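Peptidoglycan DD-endopeptidase ShyB (Vibrio cholerae, PDB 2GU1) cleaves the peptide cross-links between peptidoglycan strands as a zinc-dependent DD-endopeptidase, probably letting new glycan enter the cell wall, and may stand in for related enzymes during zinc starvation. Local coordinates at residues Asn164-Ala169 with Leu317-Pro322; Gly187-Arg192 with Ser196-Phe201. One frame throughout, in Å; residues are numbered along the deposited sequence.

Contact 1. Residues Asn164-Ala169 with Leu317-Pro322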
ATOM      1  N   ASN A 164       6.397   7.220  10.257  1.00 24.79           N
ATOM      2  CA  ASN A 164       5.554   7.640   9.149  1.00 23.11           C
ATOM      3  C   ASN A 164       6.003   9.031   8.703  1.00 24.25           C
ATOM      4  O   ASN A 164       6.236   9.904   9.535  1.00 20.86           O
ATOM      5  CB  ASN A 164       4.085   7.680   9.591  1.00 24.86           C
ATOM      6  CG  ASN A 164       3.500   6.289   9.822  1.00 27.47           C
ATOM      7  OD1 ASN A 164       2.521   6.126  10.553  1.00 29.19           O
ATOM      8  ND2 ASN A 164       4.093   5.284   9.191  1.00 24.78           N
ATOM      9  N   SER A 165       6.138   9.229   7.390  1.00 21.94           N
ATOM     10  CA  SER A 165       6.559  10.522   6.856  1.00 21.83           C
ATOM     11  C   SER A 165       6.071  10.692   5.426  1.00 21.63           C
ATOM     12  O   SER A 165       5.714   9.715   4.768  1.00 20.56           O
ATOM     13  CB  SER A 165       8.084  10.633   6.854  1.00 21.78           C
ATOM     14  OG  SER A 165       8.622   9.751   5.883  1.00 21.97           O
ATOM     15  N   GLU A 166       6.084  11.934   4.950  1.00 22.35           N
ATOM     16  CA  GLU A 166       5.646  12.234   3.587  1.00 23.49           C
ATOM     17  C   GLU A 166       6.320  13.502   3.078  1.00 23.44           C
ATOM     18  O   GLU A 166       6.377  14.518   3.781  1.00 24.35           O
ATOM     19  CB  GLU A 166       4.119  12.405   3.536  1.00 25.09           C
ATOM     20  CG  GLU A 166       3.566  12.490   2.114  1.00 29.75           C
ATOM     21  CD  GLU A 166       2.051  12.491   2.069  1.00 31.53           C
ATOM     22  OE1 GLU A 166       1.444  13.572   2.239  1.00 30.74           O
ATOM     23  OE2 GLU A 166       1.468  11.402   1.871  1.00 32.31           O
ATOM     24  N   ILE A 167       6.860  13.429   1.868  1.00 19.68           N
ATOM     25  CA  ILE A 167       7.511  14.580   1.252  1.00 20.41           C
ATOM     26  C   ILE A 167       6.400  15.481   0.731  1.00 20.84           C
ATOM     27  O   ILE A 167       5.504  15.018   0.016  1.00 20.04           O
ATOM     28  CB  ILE A 167       8.399  14.148   0.065  1.00 19.56           C
ATOM     29  CG1 ILE A 167       9.406  13.094   0.533  1.00 21.03           C
ATOM     30  CG2 ILE A 167       9.063  15.364  -0.555  1.00 20.45           C
ATOM     31  CD1 ILE A 167      10.429  12.690  -0.539  1.00 21.09           C
ATOM     32  N   LYS A 168       6.463  16.765   1.074  1.00 20.64           N
ATOM     33  CA  LYS A 168       5.437  17.709   0.654  1.00 22.50           C
ATOM     34  C   LYS A 168       5.899  18.679  -0.424  1.00 20.83           C
ATOM     35  O   LYS A 168       5.094  19.143  -1.233  1.00 21.36           O
ATOM     36  CB  LYS A 168       4.922  18.505   1.867  1.00 26.28           C
ATOM     37  CG  LYS A 168       4.457  17.624   3.030  1.00 33.47           C
ATOM     38  CD  LYS A 168       3.692  16.382   2.540  1.00 38.36           C
ATOM     39  CE  LYS A 168       2.193  16.439   2.850  1.00 43.24           C
ATOM     40  NZ  LYS A 168       1.492  17.596   2.223  1.00 44.56           N
ATOM     41  N   ALA A 169       7.189  18.982  -0.439  1.00 19.27           N
ATOM     42  CA  ALA A 169       7.728  19.906  -1.419  1.00 20.93           C
ATOM     43  C   ALA A 169       9.169  19.560  -1.779  1.00 22.66           C
ATOM     44  O   ALA A 169       9.935  19.067  -0.949  1.00 20.67           O
ATOM     45  CB  ALA A 169       7.652  21.338  -0.883  1.00 21.70           C
ATOM     46  N   LEU A 317      -5.756   2.161  -3.284  1.00 22.38           N
ATOM     47  CA  LEU A 317      -5.425   2.570  -1.926  1.00 21.52           C
ATOM     48  C   LEU A 317      -4.802   3.957  -1.922  1.00 21.57           C
ATOM     49  O   LEU A 317      -3.893   4.236  -2.697  1.00 22.95           O
ATOM     50  CB  LEU A 317      -4.435   1.592  -1.279  1.00 21.50           C
ATOM     51  CG  LEU A 317      -4.768   0.104  -1.203  1.00 23.85           C
ATOM     52  CD1 LEU A 317      -3.767  -0.564  -0.260  1.00 25.89           C
ATOM     53  CD2 LEU A 317      -6.173  -0.108  -0.697  1.00 27.82           C
ATOM     54  N   VAL A 318      -5.308   4.823  -1.045  1.00 22.44           N
ATOM     55  CA  VAL A 318      -4.785   6.175  -0.893  1.00 20.00           C
ATOM     56  C   VAL A 318      -4.123   6.167   0.481  1.00 21.73           C
ATOM     57  O   VAL A 318      -4.809   6.036   1.496  1.00 22.13           O
ATOM     58  CB  VAL A 318      -5.909   7.230  -0.883  1.00 21.88           C
ATOM     59  CG1 VAL A 318      -5.315   8.617  -0.633  1.00 22.11           C
ATOM     60  CG2 VAL A 318      -6.686   7.189  -2.200  1.00 22.86           C
ATOM     61  N   ARG A 319      -2.804   6.302   0.502  1.00 20.43           N
ATOM     62  CA  ARG A 319      -2.038   6.271   1.745  1.00 25.96           C
ATOM     63  C   ARG A 319      -2.379   4.997   2.512  1.00 27.87           C
ATOM     64  O   ARG A 319      -2.540   5.002   3.733  1.00 26.87           O
ATOM     65  CB  ARG A 319      -2.317   7.524   2.584  1.00 24.00           C
ATOM     66  CG  ARG A 319      -1.801   8.799   1.908  1.00 25.39           C
ATOM     67  CD  ARG A 319      -1.792  10.026   2.830  1.00 23.66           C
ATOM     68  NE  ARG A 319      -1.225  11.185   2.148  1.00 23.67           N
ATOM     69  CZ  ARG A 319      -1.870  11.936   1.258  1.00 24.42           C
ATOM     70  NH1 ARG A 319      -3.129  11.667   0.937  1.00 21.67           N
ATOM     71  NH2 ARG A 319      -1.243  12.949   0.667  1.00 22.58           N
ATOM     72  N   ASN A 320      -2.492   3.905   1.757  1.00 28.27           N
ATOM     73  CA  ASN A 320      -2.793   2.585   2.296  1.00 31.56           C
ATOM     74  C   ASN A 320      -4.219   2.373   2.786  1.00 30.96           C
ATOM     75  O   ASN A 320      -4.517   1.351   3.407  1.00 33.81           O
ATOM     76  CB  ASN A 320      -1.796   2.240   3.406  1.00 32.42           C
ATOM     77  CG  ASN A 320      -0.378   2.159   2.893  1.00 35.62           C
ATOM     78  OD1 ASN A 320      -0.090   1.417   1.948  1.00 38.41           O
ATOM     79  ND2 ASN A 320       0.522   2.926   3.503  1.00 38.21           N
ATOM     80  N   ARG A 321      -5.097   3.331   2.514  1.00 29.99           N
ATOM     81  CA  ARG A 321      -6.499   3.219   2.899  1.00 27.38           C
ATOM     82  C   ARG A 321      -7.330   2.965   1.639  1.00 27.21           C
ATOM     83  O   ARG A 321      -7.282   3.745   0.679  1.00 23.17           O
ATOM     84  CB  ARG A 321      -7.007   4.512   3.534  1.00 30.89           C
ATOM     85  CG  ARG A 321      -6.195   5.048   4.700  1.00 35.44           C
ATOM     86  CD  ARG A 321      -6.822   6.359   5.176  1.00 41.98           C
ATOM     87  NE  ARG A 321      -6.002   7.065   6.156  1.00 46.38           N
ATOM     88  CZ  ARG A 321      -6.277   7.125   7.453  1.00 49.91           C
ATOM     89  NH1 ARG A 321      -7.355   6.516   7.934  1.00 50.51           N
ATOM     90  NH2 ARG A 321      -5.482   7.806   8.269  1.00 51.37           N
ATOM     91  N   PRO A 322      -8.121   1.885   1.626  1.00 25.20           N
ATOM     92  CA  PRO A 322      -8.914   1.656   0.415  1.00 25.22           C
ATOM     93  C   PRO A 322      -9.984   2.728   0.182  1.00 26.17           C
ATOM     94  O   PRO A 322     -10.572   3.250   1.126  1.00 25.34           O
ATOM     95  CB  PRO A 322      -9.501   0.259   0.636  1.00 27.47           C
ATOM     96  CG  PRO A 322      -9.538   0.116   2.129  1.00 28.18           C
ATOM     97  CD  PRO A 322      -8.239   0.763   2.570  1.00 25.03           C
TER

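Contact 2. Residues Gly187-Arg192 with Ser196-Phe201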
ATOM      1  N   GLY A 187      -2.879  14.035  -4.355  1.00 26.22           N
ATOM      2  CA  GLY A 187      -1.805  13.076  -4.177  1.00 22.32           C
ATOM      3  C   GLY A 187      -0.713  13.054  -5.233  1.00 24.68           C
ATOM      4  O   GLY A 187       0.102  12.131  -5.257  1.00 23.23           O
ATOM      5  N   ARG A 188      -0.687  14.056  -6.109  1.00 22.26           N
ATOM      6  CA  ARG A 188       0.341  14.135  -7.145  1.00 23.66           C
ATOM      7  C   ARG A 188       1.118  15.435  -6.992  1.00 21.49           C
ATOM      8  O   ARG A 188       0.595  16.407  -6.438  1.00 23.13           O
ATOM      9  CB  ARG A 188      -0.285  14.103  -8.547  1.00 23.58           C
ATOM     10  CG  ARG A 188      -0.958  12.794  -8.907  1.00 26.54           C
ATOM     11  CD  ARG A 188      -1.352  12.783 -10.378  1.00 28.20           C
ATOM     12  NE  ARG A 188      -2.287  13.852 -10.728  1.00 30.74           N
ATOM     13  CZ  ARG A 188      -2.597  14.185 -11.980  1.00 32.38           C
ATOM     14  NH1 ARG A 188      -2.042  13.531 -12.991  1.00 31.85           N
ATOM     15  NH2 ARG A 188      -3.463  15.162 -12.227  1.00 34.31           N
ATOM     16  N   PHE A 189       2.357  15.449  -7.487  1.00 21.69           N
ATOM     17  CA  PHE A 189       3.206  16.642  -7.436  1.00 21.75           C
ATOM     18  C   PHE A 189       2.995  17.508  -8.675  1.00 21.17           C
ATOM     19  O   PHE A 189       2.940  16.986  -9.789  1.00 21.01           O
ATOM     20  CB  PHE A 189       4.692  16.274  -7.392  1.00 23.11           C
ATOM     21  CG  PHE A 189       5.188  15.907  -6.029  1.00 25.02           C
ATOM     22  CD1 PHE A 189       5.021  14.617  -5.539  1.00 22.88           C
ATOM     23  CD2 PHE A 189       5.815  16.862  -5.229  1.00 24.67           C
ATOM     24  CE1 PHE A 189       5.476  14.277  -4.259  1.00 25.99           C
ATOM     25  CE2 PHE A 189       6.272  16.531  -3.948  1.00 25.47           C
ATOM     26  CZ  PHE A 189       6.101  15.237  -3.467  1.00 20.00           C
ATOM     27  N   TYR A 190       2.908  18.818  -8.467  1.00 19.22           N
ATOM     28  CA  TYR A 190       2.718  19.794  -9.547  1.00 21.43           C
ATOM     29  C   TYR A 190       3.823  20.842  -9.478  1.00 22.69           C
ATOM     30  O   TYR A 190       4.380  21.084  -8.401  1.00 21.91           O
ATOM     31  CB  TYR A 190       1.380  20.526  -9.381  1.00 19.81           C
ATOM     32  CG  TYR A 190       0.158  19.677  -9.654  1.00 21.75           C
ATOM     33  CD1 TYR A 190      -0.613  19.884 -10.806  1.00 21.73           C
ATOM     34  CD2 TYR A 190      -0.239  18.684  -8.764  1.00 19.08           C
ATOM     35  CE1 TYR A 190      -1.749  19.122 -11.057  1.00 25.29           C
ATOM     36  CE2 TYR A 190      -1.380  17.908  -9.004  1.00 21.02           C
ATOM     37  CZ  TYR A 190      -2.128  18.137 -10.153  1.00 24.20           C
ATOM     38  OH  TYR A 190      -3.252  17.386 -10.399  1.00 27.67           O
ATOM     39  N   ASP A 191       4.154  21.458 -10.612  1.00 23.52           N
ATOM     40  CA  ASP A 191       5.155  22.515 -10.582  1.00 25.14           C
ATOM     41  C   ASP A 191       4.406  23.802 -10.243  1.00 25.68           C
ATOM     42  O   ASP A 191       3.185  23.771 -10.069  1.00 23.97           O
ATOM     43  CB  ASP A 191       5.915  22.649 -11.915  1.00 28.85           C
ATOM     44  CG  ASP A 191       5.012  22.924 -13.107  1.00 31.37           C
ATOM     45  OD1 ASP A 191       3.952  23.568 -12.951  1.00 29.98           O
ATOM     46  OD2 ASP A 191       5.394  22.504 -14.221  1.00 32.96           O
ATOM     47  N   ARG A 192       5.114  24.924 -10.159  1.00 24.25           N
ATOM     48  CA  ARG A 192       4.475  26.190  -9.793  1.00 27.03           C
ATOM     49  C   ARG A 192       3.410  26.687 -10.759  1.00 26.94           C
ATOM     50  O   ARG A 192       2.535  27.459 -10.363  1.00 25.07           O
ATOM     51  CB  ARG A 192       5.523  27.291  -9.609  1.00 31.54           C
ATOM     52  CG  ARG A 192       6.677  26.907  -8.701  1.00 35.94           C
ATOM     53  CD  ARG A 192       7.551  28.113  -8.418  1.00 38.46           C
ATOM     54  NE  ARG A 192       6.873  29.028  -7.515  1.00 41.39           N
ATOM     55  CZ  ARG A 192       7.134  29.128  -6.216  1.00 39.69           C
ATOM     56  NH1 ARG A 192       8.074  28.376  -5.662  1.00 37.24           N
ATOM     57  NH2 ARG A 192       6.437  29.965  -5.468  1.00 40.63           N
ATOM     58  N   SER A 196       1.043  18.972 -13.671  1.00 26.29           N
ATOM     59  CA  SER A 196       1.338  17.784 -12.875  1.00 29.56           C
ATOM     60  C   SER A 196       2.602  17.110 -13.388  1.00 30.06           C
ATOM     61  O   SER A 196       2.795  16.993 -14.596  1.00 27.68           O
ATOM     62  CB  SER A 196       0.189  16.781 -12.939  1.00 31.30           C
ATOM     63  OG  SER A 196       0.589  15.541 -12.370  1.00 33.23           O
ATOM     64  N   LEU A 197       3.451  16.661 -12.469  1.00 29.77           N
ATOM     65  CA  LEU A 197       4.690  15.985 -12.834  1.00 31.29           C
ATOM     66  C   LEU A 197       4.474  14.478 -12.927  1.00 31.48           C
ATOM     67  O   LEU A 197       5.365  13.745 -13.359  1.00 30.73           O
ATOM     68  CB  LEU A 197       5.796  16.262 -11.804  1.00 31.64           C
ATOM     69  CG  LEU A 197       6.345  17.683 -11.608  1.00 35.56           C
ATOM     70  CD1 LEU A 197       6.557  18.357 -12.959  1.00 35.71           C
ATOM     71  CD2 LEU A 197       5.386  18.486 -10.772  1.00 36.37           C
ATOM     72  N   GLU A 198       3.290  14.023 -12.526  1.00 30.29           N
ATOM     73  CA  GLU A 198       2.952  12.600 -12.541  1.00 32.28           C
ATOM     74  C   GLU A 198       1.739  12.309 -13.418  1.00 31.32           C
ATOM     75  O   GLU A 198       0.766  13.059 -13.412  1.00 31.00           O
ATOM     76  CB  GLU A 198       2.705  12.130 -11.105  1.00 31.92           C
ATOM     77  CG  GLU A 198       3.927  12.325 -10.229  1.00 34.18           C
ATOM     78  CD  GLU A 198       3.689  12.005  -8.769  1.00 34.72           C
ATOM     79  OE1 GLU A 198       3.011  12.803  -8.084  1.00 34.77           O
ATOM     80  OE2 GLU A 198       4.184  10.958  -8.308  1.00 36.15           O
ATOM     81  N   ARG A 199       1.790  11.216 -14.173  1.00 31.73           N
ATOM     82  CA  ARG A 199       0.684  10.883 -15.062  1.00 32.32           C
ATOM     83  C   ARG A 199      -0.581  10.481 -14.330  1.00 31.41           C
ATOM     84  O   ARG A 199      -0.529   9.971 -13.218  1.00 31.05           O
ATOM     85  CB  ARG A 199       1.090   9.773 -16.037  1.00 34.85           C
ATOM     86  CG  ARG A 199       2.071  10.237 -17.106  1.00 38.56           C
ATOM     87  CD  ARG A 199       1.844   9.500 -18.417  1.00 40.46           C
ATOM     88  NE  ARG A 199       2.227   8.095 -18.346  1.00 42.10           N
ATOM     89  CZ  ARG A 199       1.978   7.208 -19.306  1.00 43.36           C
ATOM     90  NH1 ARG A 199       1.342   7.583 -20.409  1.00 43.44           N
ATOM     91  NH2 ARG A 199       2.373   5.949 -19.168  1.00 42.91           N
ATOM     92  N   ALA A 200      -1.720  10.730 -14.965  1.00 30.64           N
ATOM     93  CA  ALA A 200      -3.012  10.382 -14.397  1.00 28.89           C
ATOM     94  C   ALA A 200      -3.220   8.881 -14.543  1.00 29.09           C
ATOM     95  O   ALA A 200      -2.395   8.180 -15.141  1.00 27.28           O
ATOM     96  CB  ALA A 200      -4.129  11.137 -15.115  1.00 30.99           C
ATOM     97  N   PHE A 201      -4.333   8.394 -14.006  1.00 28.28           N
ATOM     98  CA  PHE A 201      -4.646   6.973 -14.046  1.00 27.78           C
ATOM     99  C   PHE A 201      -5.808   6.681 -14.979  1.00 28.28           C
ATOM    100  O   PHE A 201      -6.591   7.572 -15.322  1.00 28.36           O
ATOM    101  CB  PHE A 201      -5.063   6.483 -12.657  1.00 29.60           C
ATOM    102  CG  PHE A 201      -4.051   6.742 -11.574  1.00 30.54           C
ATOM    103  CD1 PHE A 201      -4.466   7.173 -10.315  1.00 32.54           C
ATOM    104  CD2 PHE A 201      -2.704   6.490 -11.782  1.00 31.72           C
ATOM    105  CE1 PHE A 201      -3.551   7.347  -9.277  1.00 32.65           C
ATOM    106  CE2 PHE A 201      -1.777   6.661 -10.753  1.00 33.80           C
ATOM    107  CZ  PHE A 201      -2.199   7.086  -9.500  1.00 33.49           C
TER

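Contact 1. Residues Asn164-Ala169 with Leu317-Pro322
E166 and R319 meet in a side-on salt bridge that spans two domains: E166 sits on strand 160-173 of the five-stranded antiparallel sheet in the Csd3-type second domain, R319 at the tip of a type I' beta hairpin in the M23 peptidase domain. The hairpin runs from strand 312-318 into strand 321-323, and its turn is closed by paired backbone bonds between V318 and R321. The two backbones stay well apart, with 9.9 Å between the CA atoms of E166 and R319, and the gap is bridged by side chains alone. Both CB atoms point toward the opposite segment. CG of E166 lies anti to the backbone N (chi1 -170°), which sends the carboxylate straight out from the strand; R319 is extended from CG to NE, and the two side chains cross at about a right angle. The guanidinium presents its NE and NH2 edge to the carboxylate, one nitrogen to each oxygen, but the two planes are turned 51° apart, so the two-point grip is twisted rather than coplanar. NH2 reaches OE1 of E166 at 3.2 Å, on the syn side but out of the carboxylate plane. A weak third bond joins NH2 to OE2 of E166. Around the pair, L183 of strand 179-183 touches both side chains and V273 touches R319, while K168 NZ remains 5.6 Å from R319 NH2; the E166 carboxylate, lying to one side of both, probably eases their repulsion. Nearby, R321 forms its own salt bridge with E93, and N320 OD1 accepts a bond from K275. The shortest link of the pair runs from NE of R319 to the syn lone pair of OE2 of E166, at 2.7 Å.

Contact 2. Residues Gly187-Arg192 with Ser196-Phe201
L197 N points almost straight at F189 O (2.7 Å, 177° at the hydrogen), the backbone-to-backbone bond where strand 189-191, the edge of its antiparallel sheet, meets the returning chain in a single bridge between Y190 and S196. This is the tight part. S196 lays its CB over one face of the Y190 ring, 3.9 Å from the centroid, in a CH-pi contact. On the buried side, E198 OE1 takes the backbone N of F189 at 2.8 Å and lies at the edge of the F189 ring; both side chains also pack on V131 of helix 122-132. R188 belongs to the same close packing: its chain bends at chi3 (-60°), bringing the guanidinium over S196 OG and NH1 to E198 O in a weak bond of 2.9 Å. NH2 binds Y190 OH, and D186 holds both NE of R188 and that hydroxyl. E198 O also accepts the S196 hydroxyl, in the carbonyl plane. The loose, solvent side falls to R199, which barely touches 187-192; its CB points away from that segment, and it forms a salt bridge with D250. The E198 carboxylate thus serves as a substitute strand partner for F189 N, while the R188 charge is probably balanced chiefly by D186.

Overall arrangement
Both contacts lie at the surface and away from the zinc site, and both involve the five-stranded sheet of the Csd3-type domain, their centres about 15 Å apart. Contact 1 uses an inner strand, 160-173, to reach the peptidase domain 148 residues further on; contact 2 is local, folding the chain back on edge strand 189-191, and is nested inside the loop that contact 1 closes. The first buries 88 Å² and rests on one charged pair, whereas the second buries 465 Å² through one backbone-to-backbone bond, a carboxylate bond to a backbone N-H, a CH-pi contact and the packing of R188. They touch directly where the F189 ring, at CZ, packs 3.5 Å from I167 O.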